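Local coordinates for ESX-1 secretion-associated protein EspB (Mycobacterium marinum, PDB 7P0Z) that is secreted by the mycobacterial ESX-1 (type VII) system and assembles into a seven-subunit ring that probably forms a channel-like structure, at residues Ala43-Asn46 with Ala47-Leu51; Asp156-Asn159 with Asn160-Leu163; Arg173-Glu176 with Asn177-Gly180. One frame throughout, in Å; residues are numbered along the deposited sequence.

The three contacts come one after another along the chain. Contact 1 lies near the start of helix 42-81, in the PE part. Contact 2 lies on helix 149-166, and contact 3 in the loop between that helix and helix 181-224; both belong to the PPE part. Centres are about 20 Å apart for contacts 1 and 2, 32 Å for contacts 2 and 3, and 48 Å for contacts 1 and 3. Contact 1 lies near the middle of the elongated chain and contact 3 toward one end. N46 and E49 of contact 1 pack on N159 and L163 of contact 2 in another copy, so helices 42-81 and 149-166 both take part in the interface between subunits.

Contact 1: residues Ala43-Asn46 with Ala47-Leu51; sequences AANN and AAEQL
The first turns of helix 42-81, one of the long helices of the PE part, carry this local contact. Four successive i to i+4 backbone bonds join A43-N46 to A47-L51. A47 N donates to A43 O at 2.9 Å. A48 N reaches A44 O at 2.9 Å with an N-H...O angle of 162°, and E49 N to N45 O and Q50 N to N46 O repeat the pattern. The side chains differ by face. A43, A44, A47 and A48 make a small-residue surface. The methyl CB of A47 rests 3.5 Å from A43 O. N45 and E49 stand one turn apart. Their flat ends meet nearly at right angles, with the amide and carboxylate planes 84° apart, and N45 CG lies 3.8 Å from E49 OE2. Q50 has CG anti to its backbone N (chi1 179°). Its CB stays 3.4 Å from N46 O, but the rest of the chain bends away from the turn. There Q50 NE2 bonds to Q166 OE1 of a second subunit. N46 and E49 also pack on that subunit, against N159 and L163. Within the chain the alanine face, with L51 beside it, is covered from several directions: A43 and A44 touch helix 244-268, A48 and L51 meet M151 of helix 149-166, and A47 lies on M214 of helix 181-224.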
# COMPACT_ATOMS: atom_id res chain seq x y z
N ALA A 43 19.51 27.31 3.82
CA ALA A 43 18.99 25.99 4.12
C ALA A 43 19.98 25.20 4.96
O ALA A 43 19.58 24.40 5.81
CB ALA A 43 18.66 25.25 2.84
N ALA A 44 21.27 25.40 4.73
CA ALA A 44 22.26 24.73 5.54
C ALA A 44 22.19 25.18 6.99
O ALA A 44 22.31 24.38 7.91
CB ALA A 44 23.65 24.97 4.98
N ASN A 45 22.01 26.48 7.20
CA ASN A 45 21.90 26.97 8.56
C ASN A 45 20.65 26.42 9.22
O ASN A 45 20.67 26.05 10.40
CB ASN A 45 21.89 28.48 8.57
CG ASN A 45 21.97 29.03 9.96
OD1 ASN A 45 21.00 29.58 10.48
ND2 ASN A 45 23.12 28.89 10.57
N ASN A 46 19.55 26.36 8.48
CA ASN A 46 18.34 25.75 9.00
C ASN A 46 18.57 24.31 9.39
O ASN A 46 18.09 23.86 10.43
CB ASN A 46 17.24 25.83 7.96
CG ASN A 46 16.66 27.17 7.84
OD1 ASN A 46 17.15 28.12 8.43
ND2 ASN A 46 15.63 27.29 7.04
N ALA A 47 19.28 23.56 8.56
CA ALA A 47 19.53 22.17 8.85
C ALA A 47 20.38 22.02 10.10
O ALA A 47 20.11 21.16 10.95
CB ALA A 47 20.20 21.50 7.66
N ALA A 48 21.40 22.84 10.24
CA ALA A 48 22.23 22.76 11.43
C ALA A 48 21.43 23.08 12.67
O ALA A 48 21.59 22.44 13.71
CB ALA A 48 23.43 23.69 11.29
N GLU A 49 20.56 24.08 12.59
CA GLU A 49 19.77 24.42 13.75
C GLU A 49 18.75 23.34 14.07
O GLU A 49 18.50 23.05 15.24
CB GLU A 49 19.11 25.76 13.54
CG GLU A 49 19.90 26.85 14.14
CD GLU A 49 19.73 28.14 13.42
OE1 GLU A 49 18.72 28.28 12.70
OE2 GLU A 49 20.60 29.02 13.55
N GLN A 50 18.16 22.72 13.05
CA GLN A 50 17.27 21.60 13.28
C GLN A 50 17.99 20.47 13.99
O GLN A 50 17.46 19.89 14.94
CB GLN A 50 16.69 21.12 11.96
CG GLN A 50 15.75 19.93 12.07
CD GLN A 50 14.56 20.18 12.96
OE1 GLN A 50 13.63 20.86 12.57
NE2 GLN A 50 14.59 19.64 14.15
N LEU A 51 19.21 20.16 13.57
CA LEU A 51 20.00 19.14 14.24
C LEU A 51 20.30 19.51 15.67
O LEU A 51 20.23 18.66 16.56
CB LEU A 51 21.29 18.88 13.48
CG LEU A 51 21.15 18.00 12.26
CD1 LEU A 51 22.47 17.84 11.56
CD2 LEU A 51 20.60 16.66 12.67

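Contact 2: residues Asp156-Asn159 with Asn160-Leu163; sequences DGWN and NFNL
W158 and F161 bring their rings together obliquely, at the CE3-CZ3 side of the indole and the CD2 corner of the phenyl. W158 CZ3 lies 3.8 Å from F161 CD2, and W158 CE3 is 4.1 Å from the same atom. The six-membered ring of W158 and the ring of F161 stand almost perpendicular, at 85°, with centroids 5.7 Å apart. The two side chains run side by side and point the same way, W158 with CG anti to its carbonyl carbon (chi1 -80°) and F161 with CG opposite its own N (chi1 -167°). F154 brings a third ring to W158. The pair sits on helix 149-166 of the PPE part, on the side where it packs against the PE part. W158 touches A55, V58 and R59 of helix 42-81, F161 touches L62, and prolines P30 and P31 also lie against W158. The backbone here is regular helix. N162 N donates to W158 O at 2.9 Å, nearly straight, and F161 N to G157 O at 3.0 Å. The amide of N160 folds back over the preceding turn, with its CG 3.3 Å from D156 O; its ND2 is badly angled for a bond to that oxygen, which accepts N160 N instead. N162 CB lies 3.3 Å from N159 O, and its side chain packs on A201 and A205 of helix 181-224. N159 and L163 meet a third subunit.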
# COMPACT_ATOMS: atom_id res chain seq x y z
N ASP A 156 29.56 11.02 14.30
CA ASP A 156 30.35 10.01 14.97
C ASP A 156 29.96 9.91 16.43
O ASP A 156 29.78 8.81 16.96
CB ASP A 156 31.83 10.32 14.86
CG ASP A 156 32.36 10.08 13.49
OD1 ASP A 156 31.69 9.39 12.70
OD2 ASP A 156 33.46 10.60 13.18
N GLY A 157 29.83 11.05 17.10
CA GLY A 157 29.44 11.02 18.49
C GLY A 157 28.09 10.36 18.69
O GLY A 157 27.92 9.53 19.59
N TRP A 158 27.14 10.66 17.83
CA TRP A 158 25.82 10.08 18.04
C TRP A 158 25.76 8.61 17.65
O TRP A 158 25.01 7.85 18.26
CB TRP A 158 24.77 10.91 17.31
CG TRP A 158 24.43 12.11 18.11
CD1 TRP A 158 24.82 13.37 17.86
CD2 TRP A 158 23.69 12.15 19.32
NE1 TRP A 158 24.36 14.21 18.83
CE2 TRP A 158 23.65 13.48 19.74
CE3 TRP A 158 23.04 11.18 20.09
CZ2 TRP A 158 23.00 13.88 20.88
CZ3 TRP A 158 22.39 11.58 21.22
CH2 TRP A 158 22.37 12.92 21.61
N ASN A 159 26.55 8.17 16.67
CA ASN A 159 26.64 6.74 16.41
C ASN A 159 27.28 5.99 17.57
O ASN A 159 26.85 4.89 17.93
CB ASN A 159 27.42 6.48 15.13
CG ASN A 159 26.54 6.17 13.99
OD1 ASN A 159 25.61 5.38 14.11
ND2 ASN A 159 26.81 6.76 12.85
N ASN A 160 28.32 6.57 18.16
CA ASN A 160 28.90 5.95 19.33
C ASN A 160 27.87 5.83 20.43
O ASN A 160 27.80 4.81 21.11
CB ASN A 160 30.11 6.73 19.82
CG ASN A 160 31.27 6.62 18.91
OD1 ASN A 160 31.38 5.67 18.15
ND2 ASN A 160 32.15 7.59 18.97
N PHE A 161 27.07 6.87 20.63
CA PHE A 161 26.05 6.82 21.66
C PHE A 161 25.01 5.74 21.36
O PHE A 161 24.59 5.02 22.27
CB PHE A 161 25.38 8.17 21.82
CG PHE A 161 24.56 8.26 23.05
CD1 PHE A 161 25.16 8.20 24.29
CD2 PHE A 161 23.19 8.32 22.98
CE1 PHE A 161 24.41 8.24 25.42
CE2 PHE A 161 22.44 8.36 24.12
CZ PHE A 161 23.05 8.32 25.34
N ASN A 162 24.56 5.66 20.12
CA ASN A 162 23.71 4.55 19.67
C ASN A 162 24.25 3.20 20.12
O ASN A 162 23.56 2.42 20.78
CB ASN A 162 23.62 4.60 18.15
CG ASN A 162 22.84 3.47 17.57
OD1 ASN A 162 22.05 2.83 18.23
ND2 ASN A 162 23.15 3.13 16.34
N LEU A 163 25.50 2.92 19.76
CA LEU A 163 26.06 1.62 20.09
C LEU A 163 26.18 1.43 21.59
O LEU A 163 25.92 0.34 22.11
CB LEU A 163 27.41 1.45 19.42
CG LEU A 163 27.33 1.44 17.91
CD1 LEU A 163 28.70 1.19 17.35
CD2 LEU A 163 26.36 0.38 17.44

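Contact 3: residues Arg173-Glu176 with Asn177-Gly180; sequences RIFE and NWEG
E176 N and N177 N both turn to one carboxylate oxygen, OE2 of E15 on helix 13-23; the bond from N177 is sound and that from E176 weak. These bonds probably help to fix the bend at E176-N177, on either side of which F175 and W178 stand. The two rings form an edge-to-face (T-shaped) pair, with the edge of the indole toward the face of F175. W178 CE3 sits 3.6 Å above the phenyl plane, offset toward its rim, and is 3.6 Å from F175 CE2. The planes are 69° apart and the six-membered rings' centroids 5.1 Å apart. The bases of the side chains also touch, F175 CB to W178 CB at 3.9 Å. The chi1 of W178, -168°, swings the indole away from its own N and alongside F175. W178-G180 forms the WxG motif of this family, and G180 is the N-cap of helix 181-224. F175 packs on M190 and L76, and W178 on A183 and A79. W178 thus works in two ways: its carbon edge meets an aromatic face, while NE1 bonds to Y83 OH. The two backbone N-H groups probably favour a charged E15.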
# COMPACT_ATOMS: atom_id res chain seq x y z
N ARG A 173 17.92 -7.55 32.19
CA ARG A 173 17.69 -8.97 32.05
C ARG A 173 16.79 -9.49 33.16
O ARG A 173 16.64 -8.88 34.22
CB ARG A 173 19.00 -9.72 32.05
CG ARG A 173 19.66 -9.72 33.37
CD ARG A 173 21.03 -10.26 33.27
NE ARG A 173 21.69 -10.21 34.56
CZ ARG A 173 22.27 -9.13 35.05
NH1 ARG A 173 22.25 -8.01 34.37
NH2 ARG A 173 22.85 -9.17 36.22
N ILE A 174 16.18 -10.64 32.90
CA ILE A 174 15.37 -11.33 33.88
C ILE A 174 16.21 -11.76 35.07
O ILE A 174 17.44 -11.82 35.02
CB ILE A 174 14.70 -12.54 33.23
CG1 ILE A 174 15.78 -13.48 32.73
CG2 ILE A 174 13.79 -12.13 32.12
CD1 ILE A 174 15.25 -14.75 32.24
N PHE A 175 15.53 -12.08 36.16
CA PHE A 175 16.21 -12.50 37.37
C PHE A 175 16.50 -13.99 37.33
O PHE A 175 15.76 -14.77 36.74
CB PHE A 175 15.35 -12.19 38.58
CG PHE A 175 14.98 -10.76 38.69
CD1 PHE A 175 15.89 -9.82 39.11
CD2 PHE A 175 13.71 -10.35 38.38
CE1 PHE A 175 15.55 -8.51 39.20
CE2 PHE A 175 13.35 -9.03 38.48
CZ PHE A 175 14.28 -8.11 38.89
N GLU A 176 17.59 -14.38 37.96
CA GLU A 176 17.87 -15.80 38.13
C GLU A 176 16.97 -16.42 39.19
O GLU A 176 16.16 -17.29 38.90
CB GLU A 176 19.32 -16.01 38.52
CG GLU A 176 20.28 -15.54 37.52
CD GLU A 176 21.68 -15.54 38.07
OE1 GLU A 176 21.85 -15.35 39.28
OE2 GLU A 176 22.63 -15.76 37.28
N ASN A 177 17.09 -15.95 40.43
CA ASN A 177 16.53 -16.65 41.57
C ASN A 177 15.30 -15.98 42.15
O ASN A 177 14.86 -16.38 43.22
CB ASN A 177 17.57 -16.80 42.66
CG ASN A 177 18.82 -17.40 42.16
OD1 ASN A 177 18.82 -18.49 41.62
ND2 ASN A 177 19.91 -16.68 42.31
N TRP A 178 14.73 -15.00 41.50
CA TRP A 178 13.58 -14.33 42.06
C TRP A 178 12.35 -14.68 41.25
O TRP A 178 12.39 -14.71 40.03
CB TRP A 178 13.77 -12.83 42.11
CG TRP A 178 12.75 -12.17 42.92
CD1 TRP A 178 12.05 -12.71 43.93
CD2 TRP A 178 12.25 -10.86 42.74
NE1 TRP A 178 11.16 -11.82 44.43
CE2 TRP A 178 11.26 -10.66 43.71
CE3 TRP A 178 12.55 -9.81 41.87
CZ2 TRP A 178 10.57 -9.48 43.84
CZ3 TRP A 178 11.87 -8.64 42.00
CH2 TRP A 178 10.89 -8.48 42.97
N GLU A 179 11.25 -14.94 41.94
CA GLU A 179 10.06 -15.43 41.28
C GLU A 179 8.85 -14.97 42.05
O GLU A 179 8.96 -14.49 43.17
CB GLU A 179 10.13 -16.95 41.14
CG GLU A 179 9.24 -17.47 40.06
CD GLU A 179 9.46 -18.94 39.78
OE1 GLU A 179 10.22 -19.57 40.54
OE2 GLU A 179 8.92 -19.45 38.78
N GLY A 180 7.69 -15.08 41.43
CA GLY A 180 6.46 -14.64 42.04
C GLY A 180 5.90 -13.43 41.33
O GLY A 180 6.36 -13.02 40.27